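Local atomic coordinates of malonyl CoA-acyl carrier protein transacylase (Mycobacterium tuberculosis, PDB entry 2QC3), a protein that catalyses transfer of the malonyl group from malonyl-CoA to holo-acyl carrier protein, a step of fatty acid biosynthesis. Residues A7-Q13 and F269-L275; P20-L24 and V291-L297; A98-V104 and A216-L222; R146-L152 and A171-L175; A202-A207 and L241-T246. All coordinates share one frame; numbering follows the deposited sequence.

Interaction 1: residues A7-Q13 and F269-L275; sequences APGQGSQ and FPPAGTL
With its hydroxyl held between backbone N and carbonyl carbon (chi1 50°), Ser-12 lays CB and OG against Pro-271, while Leu-275, whose CG lies beside its own backbone N (chi1 -56°), sends CD1 back to Ala-7. The Ser-12 OG stands 3.4 Å from Pro-271 CG, and Ser-12 CB meets Pro-271 O at 3.2 Å. That hydroxyl is committed to its own loop: Ser-12 OG donates to Gly-9 O at 2.9 Å, almost in line with the carbonyl, linking the two ends of the type II turn from Gly-9 to Ser-12. Gln-13 braces the same turn, its OE1 taking the N-H of Gly-11 in the carbonyl plane, on a lone pair. Pro-8 is the wedge between the two loops. Its CD rests 3.2 Å from Phe-269 O, and its CG lies 3.5 Å from Pro-271 O. A cis peptide bond before Pro-271 bends the second loop here. Leu-275 CD1 meets the backbone of the first loop, 3.7 Å from Pro-8 CA and 3.4 Å from Ala-7 O. Glu-268 takes up the N-H of Gly-273 by a hydrogen bond. The example is one of two loops meeting where neighbouring parallel strands, 2-7 and 263-268, end in the acyl transferase fold, the side chain of Leu-275 about 8 Å from that of Ser-92, the probable nucleophile.

Interaction 2: residues P20-L24 and V291-L297; sequences PWLQL and VKSPADL
Trp-21 lays one face of its indole against Pro-294, a compact case of a proline ring serving as the partner of an aromatic. Pro-294 CG sits 3.8 Å from the centroid of the six-membered ring of Trp-21 and 27° off its normal, a CH-pi contact, and the closest carbon is Trp-21 CE3, 3.4 Å from Pro-294 CG. Around the rim, near the ring plane, come two aliphatic groups: Val-291 CG1 is 3.6 Å from Trp-21 CH2, and Leu-297 CD1 is 3.7 Å from Trp-21 CZ3. Leu-24 adds to the grip on the proline from the same loop as Trp-21, with CD2 4.0 Å from Pro-294 CB. The polar corner of the indole is served by a water, which accepts from Trp-21 NE1 at 2.8 Å and donates to Lys-292 O at 2.7 Å, bridging the two segments. Farther out, each segment holds its own shape. A type I turn from Trp-21 to Leu-24 brings both side chains to the same proline, and a short 3-10 turn, 294-296, begins at Pro-294, with Leu-297 following it. Lys-292 NZ forms a salt bridge with Asp-296 OD1 at 3.2 Å, tying the residues ahead of that turn to its last residue. Helix 57-77 packs against both segments, touching Trp-21 through Leu-70 and Leu-297 through Leu-75; Pro-270, in the loop after strand 263-268, packs on Trp-21 and on Val-291, just after edge strand 288-290.

Interaction 3: residues A98-V104 and A216-L222; sequences AYAIAGV and ADPTATL
Ala-102 O receives the N-H of Thr-219 at 2.7 Å, a fairly straight bond (160° at the hydrogen) that comes in 24° from the carbonyl plane. A second backbone bond, Ala-216 N to Val-104 O at 3.0 Å, is more bent, and Pro-218 CA adds a C-H contact to Ala-102 O. The acceptors are presented by a Schellman motif: helix 94-101 ends there, Gly-103 takes positive phi as the C-prime residue, and Val-104 N turns back to Tyr-99 O. That helix follows what fits a nucleophile elbow at Ser-92, and the partner segment leads into 221-222, the edge strand beside 86-90 in the parallel sheet. Behind these bonds lies an apolar cluster centred on Leu-222. A chi1 of 180° swings its CG away from the backbone N, and the leucine reaches back to the helix and parts its methyls: CD1 packs 3.7 Å from Ala-102 CB, and CD2 rises over one face of Tyr-99, 3.9 Å from the ring centroid. Val-104 CG2 touches Leu-222 CD2 and also Pro-218 CB, each at 3.7 Å; the valine and proline side chains lie next to one another, pointing alike. The phenol of Tyr-99 is anchored beyond the pair, its OH hydrogen-bonded to Ala-237 O.

Interaction 4: residues R146-L152 and A171-L175; sequences RLEQLDL and ALEKL
Leu-152 overlaps Ala-171 with one methyl and Leu-175 with the other, illustrating how a branched side chain can bridge successive turns of a helix. Its CD2 lies 3.4 Å from Ala-171 CB, tighter than usual for two carbons, and also reaches Leu-172 CD2 at 3.8 Å. Leu-152 CD1 meets Leu-175 CD2 at 3.9 Å. Leu-175 has two further partners. Extended from its backbone N by a trans first torsion (chi1 174°), it turns CD2 to within 4.0 Å of Leu-147 CD2; Leu-150 crosses it at about a right angle, Leu-150 CD1 4.0 Å from Leu-175 CB. Ala-171 CB also comes 3.2 Å from Leu-150 O. Segment 146-152 turns at the end of helix 140-149 through a Schellman motif: Asp-151, at positive phi, is the C-prime residue, and Leu-152 N bonds to Leu-147 O. Both helices lie on the mixed sheet, Leu-147 and Leu-175 touching Ala-165 of strand 162-166 and Leu-172 touching Ser-133 of strand 130-136. At the border of the leucine cluster, Arg-146 NE donates to a water, 2.9 Å away, that in turn donates to Lys-174 O. Arg-146 NH1 bonds to Gln-149 OE1 nearly in the guanidinium plane, and Leu-150 CD2 lies over one face, toward its rim. Chemically, then, the end of helix 140-149 and helix 169-177 are joined by close-fitting aliphatic packing, with a water supplying the polar bridge at the border.

Interaction 5: residues A202-A207 and L241-T246; sequences ALDGFA and LVSQLT
Backbones come closest where Ala-207 faces Val-242, 5.8 Å between CA atoms, and stand farther apart at Leu-203 and Leu-245, 6.9 Å between CA atoms. At the close end Ala-207 CB touches Val-242 CG1 at 3.7 Å. At the wider end Leu-203 and Leu-245 lie alongside in opposite senses, with their CD2 methyls 3.9 Å apart. Leu-245 CD2 is shared further, packing 3.8 Å from Ala-202 CB and 3.7 Å from Phe-206 CB. The ring of Phe-206 is carried across to the other helix by a chi1 of -171°, which points CG away from its own main-chain nitrogen. There its edge faces the backbone: Phe-206 CE2 is 3.6 Å from Leu-241 O, which lies in the ring plane. Thr-246 closes the row, its CG2 against CG and CD1 of Leu-203. The side chains meet through carbon atoms, yet the contact is close to the active site, for Gln-244 O accepts a hydrogen bond from ND1 of His-195, a probable catalytic residue. Helix 107-125 covers Phe-206 through Leu-113 and Arg-117, and helix 94-101 meets Leu-241 through Ile-96 and Tyr-99.

Overall arrangement
Interactions 1, 2 and 3 gather about the parallel five-stranded sheet: interaction 1 at the ends of strands 2-7 and 263-268, interaction 2 beyond strand 288-290 at one edge, and interaction 3 beside strand 221-222 at the other. Interactions 1 and 2 touch through Pro-270, about 15 Å between centres, and cross along the chain; both enclose the rest. Interaction 5 touches interaction 3 where Tyr-99 meets Leu-241, their centres about 19 Å apart. Interaction 4, about 42 Å from interaction 2 between centres, is nearly local in sequence, on the smaller subdomain with the mixed sheet. Early and late parts of the chain thus come together in the parallel sheet; interactions 1 and 5 lie nearest the probable active-site pair, Ser-92 and His-195.

Interaction 1: residues A7-Q13 and F269-L275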
# COMPACT_ATOMS: atom_id res chain seq x y z
N ALA A 7 -0.59 -1.38 -6.50
CA ALA A 7 -0.82 -2.25 -5.35
C ALA A 7 -1.38 -1.45 -4.19
O ALA A 7 -0.75 -0.50 -3.71
CB ALA A 7 0.49 -2.95 -4.94
N PRO A 8 -2.58 -1.82 -3.71
CA PRO A 8 -3.25 -1.14 -2.60
C PRO A 8 -2.60 -1.30 -1.23
O PRO A 8 -1.83 -2.23 -0.99
CB PRO A 8 -4.66 -1.74 -2.64
CG PRO A 8 -4.39 -3.16 -3.07
CD PRO A 8 -3.40 -2.95 -4.20
N GLY A 9 -2.92 -0.35 -0.34
CA GLY A 9 -2.40 -0.37 1.02
C GLY A 9 -3.53 -0.65 2.00
O GLY A 9 -4.61 -1.07 1.59
N GLN A 10 -3.29 -0.41 3.29
CA GLN A 10 -4.31 -0.67 4.30
C GLN A 10 -5.60 0.12 4.11
O GLN A 10 -5.61 1.18 3.48
CB GLN A 10 -3.76 -0.40 5.71
CG GLN A 10 -2.59 -1.29 6.12
CD GLN A 10 -2.14 -1.04 7.55
OE1 GLN A 10 -2.87 -1.29 8.51
NE2 GLN A 10 -0.91 -0.55 7.70
N GLY A 11 -6.68 -0.41 4.68
CA GLY A 11 -7.97 0.24 4.58
C GLY A 11 -8.88 -0.43 3.57
O GLY A 11 -10.08 -0.18 3.54
N SER A 12 -8.31 -1.30 2.74
CA SER A 12 -9.07 -1.99 1.71
C SER A 12 -9.40 -3.44 2.08
O SER A 12 -10.30 -4.04 1.50
CB SER A 12 -8.31 -1.96 0.39
OG SER A 12 -6.96 -2.38 0.57
N GLN A 13 -8.68 -3.99 3.05
CA GLN A 13 -8.91 -5.37 3.47
C GLN A 13 -10.34 -5.60 3.95
O GLN A 13 -10.94 -4.74 4.58
CB GLN A 13 -7.92 -5.78 4.57
CG GLN A 13 -8.10 -5.09 5.91
CD GLN A 13 -7.78 -3.61 5.88
OE1 GLN A 13 -6.95 -3.16 5.11
NE2 GLN A 13 -8.44 -2.84 6.75
N PHE A 269 -4.54 -3.98 -8.30
CA PHE A 269 -4.62 -5.32 -7.76
C PHE A 269 -5.48 -5.36 -6.50
O PHE A 269 -5.72 -4.33 -5.88
CB PHE A 269 -3.21 -5.83 -7.44
CG PHE A 269 -2.41 -6.19 -8.64
CD1 PHE A 269 -1.98 -5.22 -9.52
CD2 PHE A 269 -2.10 -7.52 -8.91
CE1 PHE A 269 -1.25 -5.55 -10.65
CE2 PHE A 269 -1.37 -7.87 -10.04
CZ PHE A 269 -0.94 -6.88 -10.91
N PRO A 270 -5.98 -6.55 -6.13
CA PRO A 270 -6.81 -6.68 -4.93
C PRO A 270 -5.97 -6.66 -3.65
O PRO A 270 -4.78 -6.93 -3.68
CB PRO A 270 -7.50 -8.03 -5.14
CG PRO A 270 -6.50 -8.80 -5.93
CD PRO A 270 -6.05 -7.77 -6.95
N PRO A 271 -6.59 -6.30 -2.52
CA PRO A 271 -8.00 -5.93 -2.45
C PRO A 271 -8.20 -4.53 -3.02
O PRO A 271 -7.85 -3.54 -2.38
CB PRO A 271 -8.30 -6.00 -0.95
CG PRO A 271 -6.99 -5.61 -0.33
CD PRO A 271 -6.00 -6.38 -1.17
N ALA A 272 -8.73 -4.46 -4.24
CA ALA A 272 -8.97 -3.19 -4.92
C ALA A 272 -9.48 -2.12 -3.96
O ALA A 272 -10.39 -2.37 -3.16
CB ALA A 272 -9.96 -3.39 -6.05
N GLY A 273 -8.89 -0.94 -4.04
CA GLY A 273 -9.29 0.15 -3.18
C GLY A 273 -9.73 1.39 -3.94
O GLY A 273 -10.74 1.36 -4.64
N THR A 274 -8.97 2.46 -3.81
CA THR A 274 -9.29 3.71 -4.48
C THR A 274 -8.17 4.22 -5.37
O THR A 274 -8.27 5.30 -5.95
CB THR A 274 -9.61 4.81 -3.43
OG1 THR A 274 -8.43 5.07 -2.65
CG2 THR A 274 -10.73 4.36 -2.50
N LEU A 275 -7.09 3.46 -5.50
CA LEU A 275 -5.96 3.90 -6.33
C LEU A 275 -6.36 4.13 -7.78
O LEU A 275 -5.92 5.09 -8.41
CB LEU A 275 -4.81 2.88 -6.25
CG LEU A 275 -4.32 2.58 -4.84
CD1 LEU A 275 -3.06 1.71 -4.91
CD2 LEU A 275 -4.04 3.88 -4.10

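Interaction 2: residues P20-L24 and V291-L297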
# COMPACT_ATOMS: atom_id res chain seq x y z
N PRO A 20 -12.18 -15.96 -3.01
CA PRO A 20 -12.21 -16.09 -4.46
C PRO A 20 -10.86 -16.37 -5.11
O PRO A 20 -10.80 -16.67 -6.30
CB PRO A 20 -12.82 -14.77 -4.91
CG PRO A 20 -12.30 -13.81 -3.88
CD PRO A 20 -12.48 -14.57 -2.60
N TRP A 21 -9.78 -16.27 -4.35
CA TRP A 21 -8.46 -16.52 -4.91
C TRP A 21 -7.89 -17.89 -4.55
O TRP A 21 -7.09 -18.45 -5.30
CB TRP A 21 -7.47 -15.41 -4.51
CG TRP A 21 -7.86 -14.07 -5.05
CD1 TRP A 21 -8.51 -13.08 -4.39
CD2 TRP A 21 -7.68 -13.61 -6.40
NE1 TRP A 21 -8.76 -12.02 -5.24
CE2 TRP A 21 -8.26 -12.32 -6.47
CE3 TRP A 21 -7.10 -14.16 -7.55
CZ2 TRP A 21 -8.27 -11.57 -7.66
CZ3 TRP A 21 -7.11 -13.41 -8.73
CH2 TRP A 21 -7.69 -12.13 -8.77
N LEU A 22 -8.32 -18.43 -3.42
CA LEU A 22 -7.85 -19.74 -2.98
C LEU A 22 -8.41 -20.85 -3.86
O LEU A 22 -8.16 -22.03 -3.62
CB LEU A 22 -8.23 -19.99 -1.52
CG LEU A 22 -7.58 -19.08 -0.48
CD1 LEU A 22 -8.07 -19.46 0.91
CD2 LEU A 22 -6.06 -19.21 -0.56
N GLN A 23 -9.17 -20.47 -4.88
CA GLN A 23 -9.76 -21.44 -5.79
C GLN A 23 -8.78 -21.74 -6.92
O GLN A 23 -8.80 -22.82 -7.51
CB GLN A 23 -11.07 -20.91 -6.36
CG GLN A 23 -12.17 -20.71 -5.33
CD GLN A 23 -13.41 -20.04 -5.90
OE1 GLN A 23 -14.39 -19.80 -5.19
NE2 GLN A 23 -13.37 -19.73 -7.20
N LEU A 24 -7.91 -20.77 -7.23
CA LEU A 24 -6.93 -20.93 -8.29
C LEU A 24 -5.95 -22.06 -8.00
O LEU A 24 -5.71 -22.42 -6.84
CB LEU A 24 -6.14 -19.64 -8.50
CG LEU A 24 -6.85 -18.44 -9.14
CD1 LEU A 24 -5.94 -17.23 -9.09
CD2 LEU A 24 -7.26 -18.76 -10.57
N VAL A 291 -9.08 -5.31 -10.18
CA VAL A 291 -9.03 -6.75 -10.02
C VAL A 291 -9.53 -7.20 -8.66
O VAL A 291 -8.87 -7.00 -7.64
CB VAL A 291 -7.60 -7.28 -10.22
CG1 VAL A 291 -7.58 -8.80 -10.05
CG2 VAL A 291 -7.10 -6.90 -11.60
N LYS A 292 -10.71 -7.79 -8.64
CA LYS A 292 -11.29 -8.28 -7.40
C LYS A 292 -11.67 -9.75 -7.52
O LYS A 292 -12.13 -10.35 -6.56
CB LYS A 292 -12.52 -7.44 -7.02
CG LYS A 292 -13.29 -6.88 -8.20
CD LYS A 292 -13.89 -7.98 -9.06
CE LYS A 292 -14.72 -7.39 -10.18
NZ LYS A 292 -15.41 -8.45 -10.97
N SER A 293 -11.46 -10.31 -8.71
CA SER A 293 -11.75 -11.71 -8.95
C SER A 293 -10.94 -12.28 -10.11
O SER A 293 -10.62 -11.58 -11.07
CB SER A 293 -13.25 -11.91 -9.23
OG SER A 293 -13.67 -11.28 -10.43
N PRO A 294 -10.57 -13.57 -10.02
CA PRO A 294 -9.79 -14.23 -11.07
C PRO A 294 -10.43 -14.06 -12.44
O PRO A 294 -9.75 -14.12 -13.47
CB PRO A 294 -9.77 -15.68 -10.62
CG PRO A 294 -9.79 -15.56 -9.14
CD PRO A 294 -10.83 -14.50 -8.91
N ALA A 295 -11.74 -13.85 -12.45
CA ALA A 295 -12.49 -13.68 -13.70
C ALA A 295 -12.17 -12.34 -14.34
O ALA A 295 -12.82 -11.93 -15.30
CB ALA A 295 -13.98 -13.78 -13.43
N ASP A 296 -11.16 -11.65 -13.81
CA ASP A 296 -10.76 -10.36 -14.35
C ASP A 296 -9.37 -10.44 -14.95
O ASP A 296 -9.02 -9.63 -15.81
CB ASP A 296 -10.78 -9.31 -13.24
CG ASP A 296 -12.17 -9.05 -12.70
OD1 ASP A 296 -12.29 -8.35 -11.67
OD2 ASP A 296 -13.14 -9.54 -13.31
N LEU A 297 -8.59 -11.41 -14.52
CA LEU A 297 -7.23 -11.57 -15.02
C LEU A 297 -7.17 -11.95 -16.50
O LEU A 297 -6.10 -12.25 -17.03
CB LEU A 297 -6.48 -12.61 -14.17
CG LEU A 297 -6.36 -12.24 -12.69
CD1 LEU A 297 -5.45 -13.24 -11.99
CD2 LEU A 297 -5.81 -10.84 -12.54
O HOH W 1 -10.67 -10.13 -4.30

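Interaction 3: residues A98-V104 and A216-L222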
# COMPACT_ATOMS: atom_id res chain seq x y z
N ALA A 98 4.30 -4.24 -4.52
CA ALA A 98 4.80 -3.61 -5.74
C ALA A 98 6.24 -4.04 -6.01
O ALA A 98 6.62 -4.28 -7.16
CB ALA A 98 4.74 -2.09 -5.62
N TYR A 99 7.03 -4.14 -4.95
CA TYR A 99 8.42 -4.56 -5.07
C TYR A 99 8.51 -5.97 -5.62
O TYR A 99 9.34 -6.27 -6.48
CB TYR A 99 9.13 -4.48 -3.72
CG TYR A 99 9.67 -3.11 -3.39
CD1 TYR A 99 8.97 -1.96 -3.74
CD2 TYR A 99 10.89 -2.97 -2.72
CE1 TYR A 99 9.46 -0.71 -3.44
CE2 TYR A 99 11.39 -1.71 -2.40
CZ TYR A 99 10.67 -0.58 -2.77
OH TYR A 99 11.15 0.67 -2.47
N ALA A 100 7.65 -6.85 -5.12
CA ALA A 100 7.63 -8.23 -5.58
C ALA A 100 7.16 -8.27 -7.03
O ALA A 100 7.68 -9.03 -7.84
CB ALA A 100 6.72 -9.08 -4.69
N ILE A 101 6.16 -7.46 -7.35
CA ILE A 101 5.65 -7.43 -8.71
C ILE A 101 6.78 -6.99 -9.65
O ILE A 101 6.96 -7.57 -10.72
CB ILE A 101 4.44 -6.48 -8.83
CG1 ILE A 101 3.23 -7.13 -8.14
CG2 ILE A 101 4.13 -6.18 -10.30
CD1 ILE A 101 2.04 -6.19 -7.93
N ALA A 102 7.55 -5.99 -9.22
CA ALA A 102 8.66 -5.47 -10.01
C ALA A 102 9.92 -6.32 -9.90
O ALA A 102 10.99 -5.90 -10.36
CB ALA A 102 8.96 -4.03 -9.61
N GLY A 103 9.81 -7.49 -9.28
CA GLY A 103 10.94 -8.40 -9.17
C GLY A 103 12.07 -8.08 -8.21
O GLY A 103 13.14 -8.69 -8.29
N VAL A 104 11.86 -7.16 -7.28
CA VAL A 104 12.91 -6.82 -6.33
C VAL A 104 13.03 -7.87 -5.24
O VAL A 104 14.13 -8.17 -4.78
CB VAL A 104 12.65 -5.43 -5.71
CG1 VAL A 104 13.66 -5.14 -4.61
CG2 VAL A 104 12.75 -4.37 -6.79
N ALA A 216 16.94 -8.16 -5.78
CA ALA A 216 17.41 -8.06 -7.16
C ALA A 216 16.98 -6.71 -7.70
O ALA A 216 16.02 -6.11 -7.21
CB ALA A 216 16.82 -9.18 -8.00
N ASP A 217 17.69 -6.21 -8.70
CA ASP A 217 17.34 -4.92 -9.29
C ASP A 217 15.95 -5.11 -9.90
O ASP A 217 15.64 -6.19 -10.40
CB ASP A 217 18.35 -4.53 -10.37
CG ASP A 217 19.66 -4.00 -9.78
OD1 ASP A 217 20.65 -3.89 -10.53
OD2 ASP A 217 19.67 -3.70 -8.57
N PRO A 218 15.10 -4.08 -9.84
CA PRO A 218 13.76 -4.21 -10.40
C PRO A 218 13.75 -4.55 -11.89
O PRO A 218 14.56 -4.04 -12.66
CB PRO A 218 13.12 -2.85 -10.10
CG PRO A 218 14.29 -1.93 -10.05
CD PRO A 218 15.32 -2.73 -9.30
N THR A 219 12.83 -5.43 -12.27
CA THR A 219 12.70 -5.84 -13.66
C THR A 219 11.77 -4.88 -14.41
O THR A 219 11.57 -5.01 -15.61
CB THR A 219 12.12 -7.27 -13.77
OG1 THR A 219 10.78 -7.29 -13.25
CG2 THR A 219 12.98 -8.25 -12.99
N ALA A 220 11.21 -3.93 -13.68
CA ALA A 220 10.31 -2.96 -14.28
C ALA A 220 10.46 -1.61 -13.59
O ALA A 220 11.06 -1.53 -12.52
CB ALA A 220 8.87 -3.44 -14.17
N THR A 221 9.94 -0.56 -14.21
CA THR A 221 10.00 0.77 -13.61
C THR A 221 9.20 0.69 -12.30
O THR A 221 7.99 0.44 -12.31
CB THR A 221 9.36 1.82 -14.52
OG1 THR A 221 9.96 1.76 -15.82
CG2 THR A 221 9.54 3.22 -13.94
N LEU A 222 9.89 0.89 -11.19
CA LEU A 222 9.26 0.82 -9.87
C LEU A 222 9.32 2.18 -9.19
O LEU A 222 10.41 2.70 -8.91
CB LEU A 222 9.99 -0.23 -9.02
CG LEU A 222 9.53 -0.51 -7.58
CD1 LEU A 222 8.12 -1.10 -7.55
CD2 LEU A 222 10.51 -1.47 -6.94

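Interaction 4: residues R146-L152 and A171-L175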
# COMPACT_ATOMS: atom_id res chain seq x y z
N ARG A 146 -2.67 24.46 8.69
CA ARG A 146 -3.29 24.12 9.96
C ARG A 146 -2.65 22.87 10.55
O ARG A 146 -2.43 22.79 11.75
CB ARG A 146 -4.80 23.90 9.78
CG ARG A 146 -5.53 23.61 11.09
CD ARG A 146 -5.26 24.69 12.13
NE ARG A 146 -5.92 24.42 13.41
CZ ARG A 146 -5.70 25.12 14.52
NH1 ARG A 146 -4.84 26.14 14.52
NH2 ARG A 146 -6.35 24.82 15.64
N LEU A 147 -2.34 21.89 9.70
CA LEU A 147 -1.72 20.66 10.19
C LEU A 147 -0.39 20.95 10.91
O LEU A 147 -0.15 20.43 11.99
CB LEU A 147 -1.47 19.66 9.05
CG LEU A 147 -2.66 19.13 8.22
CD1 LEU A 147 -2.20 17.90 7.43
CD2 LEU A 147 -3.82 18.75 9.13
N GLU A 148 0.46 21.77 10.31
CA GLU A 148 1.74 22.09 10.93
C GLU A 148 1.52 22.82 12.25
O GLU A 148 2.24 22.59 13.21
CB GLU A 148 2.60 22.96 10.01
CG GLU A 148 3.91 23.44 10.59
CD GLU A 148 3.95 24.95 10.74
OE1 GLU A 148 3.21 25.50 11.58
OE2 GLU A 148 4.73 25.59 10.00
N GLN A 149 0.52 23.69 12.28
CA GLN A 149 0.19 24.45 13.49
C GLN A 149 -0.13 23.51 14.65
O GLN A 149 0.14 23.82 15.81
CB GLN A 149 -1.03 25.34 13.26
CG GLN A 149 -0.87 26.46 12.24
CD GLN A 149 -2.20 27.16 11.95
OE1 GLN A 149 -2.87 27.64 12.87
NE2 GLN A 149 -2.58 27.23 10.68
N LEU A 150 -0.71 22.35 14.34
CA LEU A 150 -1.11 21.37 15.34
C LEU A 150 -0.12 20.22 15.53
O LEU A 150 -0.42 19.24 16.21
CB LEU A 150 -2.48 20.80 14.98
CG LEU A 150 -3.59 21.85 14.84
CD1 LEU A 150 -4.86 21.23 14.25
CD2 LEU A 150 -3.86 22.46 16.22
N ASP A 151 1.06 20.34 14.92
CA ASP A 151 2.07 19.29 15.02
C ASP A 151 1.61 17.99 14.37
O ASP A 151 2.01 16.89 14.79
CB ASP A 151 2.45 19.02 16.48
CG ASP A 151 3.18 20.18 17.11
OD1 ASP A 151 3.93 20.88 16.38
OD2 ASP A 151 3.03 20.39 18.32
N LEU A 152 0.77 18.11 13.35
CA LEU A 152 0.28 16.95 12.63
C LEU A 152 1.06 16.84 11.32
O LEU A 152 1.46 17.85 10.73
CB LEU A 152 -1.21 17.10 12.32
CG LEU A 152 -2.13 17.09 13.54
CD1 LEU A 152 -3.54 17.49 13.12
CD2 LEU A 152 -2.11 15.71 14.19
N ALA A 171 -3.78 15.87 18.99
CA ALA A 171 -3.74 16.89 17.95
C ALA A 171 -4.82 16.61 16.90
O ALA A 171 -5.39 17.52 16.33
CB ALA A 171 -2.36 16.91 17.31
N LEU A 172 -5.10 15.33 16.64
CA LEU A 172 -6.12 14.98 15.66
C LEU A 172 -7.49 15.45 16.12
O LEU A 172 -8.35 15.80 15.30
CB LEU A 172 -6.13 13.47 15.42
CG LEU A 172 -4.89 12.98 14.66
CD1 LEU A 172 -4.77 11.47 14.76
CD2 LEU A 172 -4.99 13.44 13.20
N GLU A 173 -7.70 15.45 17.43
CA GLU A 173 -8.97 15.89 18.00
C GLU A 173 -9.14 17.39 17.86
O GLU A 173 -10.24 17.88 17.56
CB GLU A 173 -9.05 15.50 19.48
CG GLU A 173 -9.20 14.02 19.71
CD GLU A 173 -9.31 13.66 21.18
OE1 GLU A 173 -10.25 14.16 21.85
OE2 GLU A 173 -8.47 12.89 21.67
N LYS A 174 -8.07 18.14 18.09
CA LYS A 174 -8.17 19.58 17.95
C LYS A 174 -8.44 19.92 16.48
O LYS A 174 -9.04 20.94 16.17
CB LYS A 174 -6.88 20.27 18.41
CG LYS A 174 -6.59 20.12 19.90
CD LYS A 174 -5.32 20.87 20.28
CE LYS A 174 -5.19 20.99 21.79
NZ LYS A 174 -4.02 21.84 22.16
N LEU A 175 -8.01 19.04 15.57
CA LEU A 175 -8.21 19.24 14.14
C LEU A 175 -9.69 19.09 13.81
O LEU A 175 -10.28 19.92 13.12
CB LEU A 175 -7.40 18.23 13.31
CG LEU A 175 -7.65 18.24 11.79
CD1 LEU A 175 -7.26 19.59 11.20
CD2 LEU A 175 -6.86 17.13 11.13
O HOH W 2 -8.25 22.97 14.30

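Interaction 5: residues A202-A207 and L241-T246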
# COMPACT_ATOMS: atom_id res chain seq x y z
N ALA A 202 9.62 1.14 15.17
CA ALA A 202 9.43 -0.04 14.33
C ALA A 202 10.57 -0.20 13.32
O ALA A 202 10.72 -1.26 12.72
CB ALA A 202 8.09 0.05 13.60
N LEU A 203 11.37 0.85 13.14
CA LEU A 203 12.48 0.82 12.18
C LEU A 203 13.49 -0.30 12.37
O LEU A 203 13.84 -0.98 11.41
CB LEU A 203 13.22 2.16 12.19
CG LEU A 203 12.64 3.30 11.35
CD1 LEU A 203 13.46 4.57 11.55
CD2 LEU A 203 12.63 2.89 9.89
N ASP A 204 13.97 -0.47 13.60
CA ASP A 204 14.96 -1.50 13.89
C ASP A 204 14.58 -2.88 13.39
O ASP A 204 15.34 -3.52 12.66
CB ASP A 204 15.24 -1.56 15.40
CG ASP A 204 16.17 -0.46 15.86
OD1 ASP A 204 16.46 -0.39 17.07
OD2 ASP A 204 16.61 0.34 15.01
N GLY A 205 13.41 -3.34 13.80
CA GLY A 205 12.95 -4.65 13.39
C GLY A 205 12.70 -4.73 11.90
O GLY A 205 13.08 -5.70 11.24
N PHE A 206 12.05 -3.70 11.36
CA PHE A 206 11.75 -3.68 9.93
C PHE A 206 13.05 -3.61 9.13
O PHE A 206 13.21 -4.31 8.13
CB PHE A 206 10.85 -2.49 9.60
CG PHE A 206 10.31 -2.50 8.20
CD1 PHE A 206 9.66 -3.63 7.70
CD2 PHE A 206 10.46 -1.40 7.37
CE1 PHE A 206 9.15 -3.65 6.39
CE2 PHE A 206 9.96 -1.41 6.06
CZ PHE A 206 9.30 -2.54 5.58
N ALA A 207 13.97 -2.76 9.58
CA ALA A 207 15.24 -2.60 8.89
C ALA A 207 16.06 -3.89 8.90
O ALA A 207 16.66 -4.26 7.90
CB ALA A 207 16.04 -1.45 9.53
N LEU A 241 12.39 1.76 0.99
CA LEU A 241 11.26 1.05 1.58
C LEU A 241 11.32 1.11 3.11
O LEU A 241 10.33 1.39 3.77
CB LEU A 241 11.24 -0.41 1.12
CG LEU A 241 10.25 -1.35 1.81
CD1 LEU A 241 8.83 -0.86 1.61
CD2 LEU A 241 10.40 -2.75 1.27
N VAL A 242 12.51 0.86 3.66
CA VAL A 242 12.67 0.89 5.11
C VAL A 242 12.39 2.29 5.63
O VAL A 242 11.63 2.49 6.58
CB VAL A 242 14.10 0.48 5.51
CG1 VAL A 242 14.28 0.58 7.02
CG2 VAL A 242 14.37 -0.94 5.04
N SER A 243 12.99 3.28 4.98
CA SER A 243 12.81 4.67 5.36
C SER A 243 11.36 5.14 5.28
O SER A 243 10.92 5.95 6.10
CB SER A 243 13.71 5.55 4.49
OG SER A 243 13.61 6.90 4.88
N GLN A 244 10.60 4.63 4.32
CA GLN A 244 9.20 5.03 4.17
C GLN A 244 8.37 4.74 5.41
O GLN A 244 7.28 5.28 5.58
CB GLN A 244 8.56 4.33 2.96
CG GLN A 244 8.75 5.08 1.67
CD GLN A 244 8.26 6.51 1.79
OE1 GLN A 244 7.06 6.76 1.93
NE2 GLN A 244 9.18 7.44 1.74
N LEU A 245 8.89 3.88 6.28
CA LEU A 245 8.19 3.52 7.49
C LEU A 245 7.77 4.75 8.29
O LEU A 245 6.68 4.80 8.82
CB LEU A 245 9.08 2.61 8.35
CG LEU A 245 8.35 1.70 9.34
CD1 LEU A 245 7.37 0.80 8.59
CD2 LEU A 245 9.36 0.85 10.10
N THR A 246 8.65 5.75 8.35
CA THR A 246 8.36 6.96 9.10
C THR A 246 8.18 8.18 8.20
O THR A 246 8.11 9.31 8.69
CB THR A 246 9.51 7.28 10.08
OG1 THR A 246 10.73 7.48 9.35
CG2 THR A 246 9.71 6.13 11.07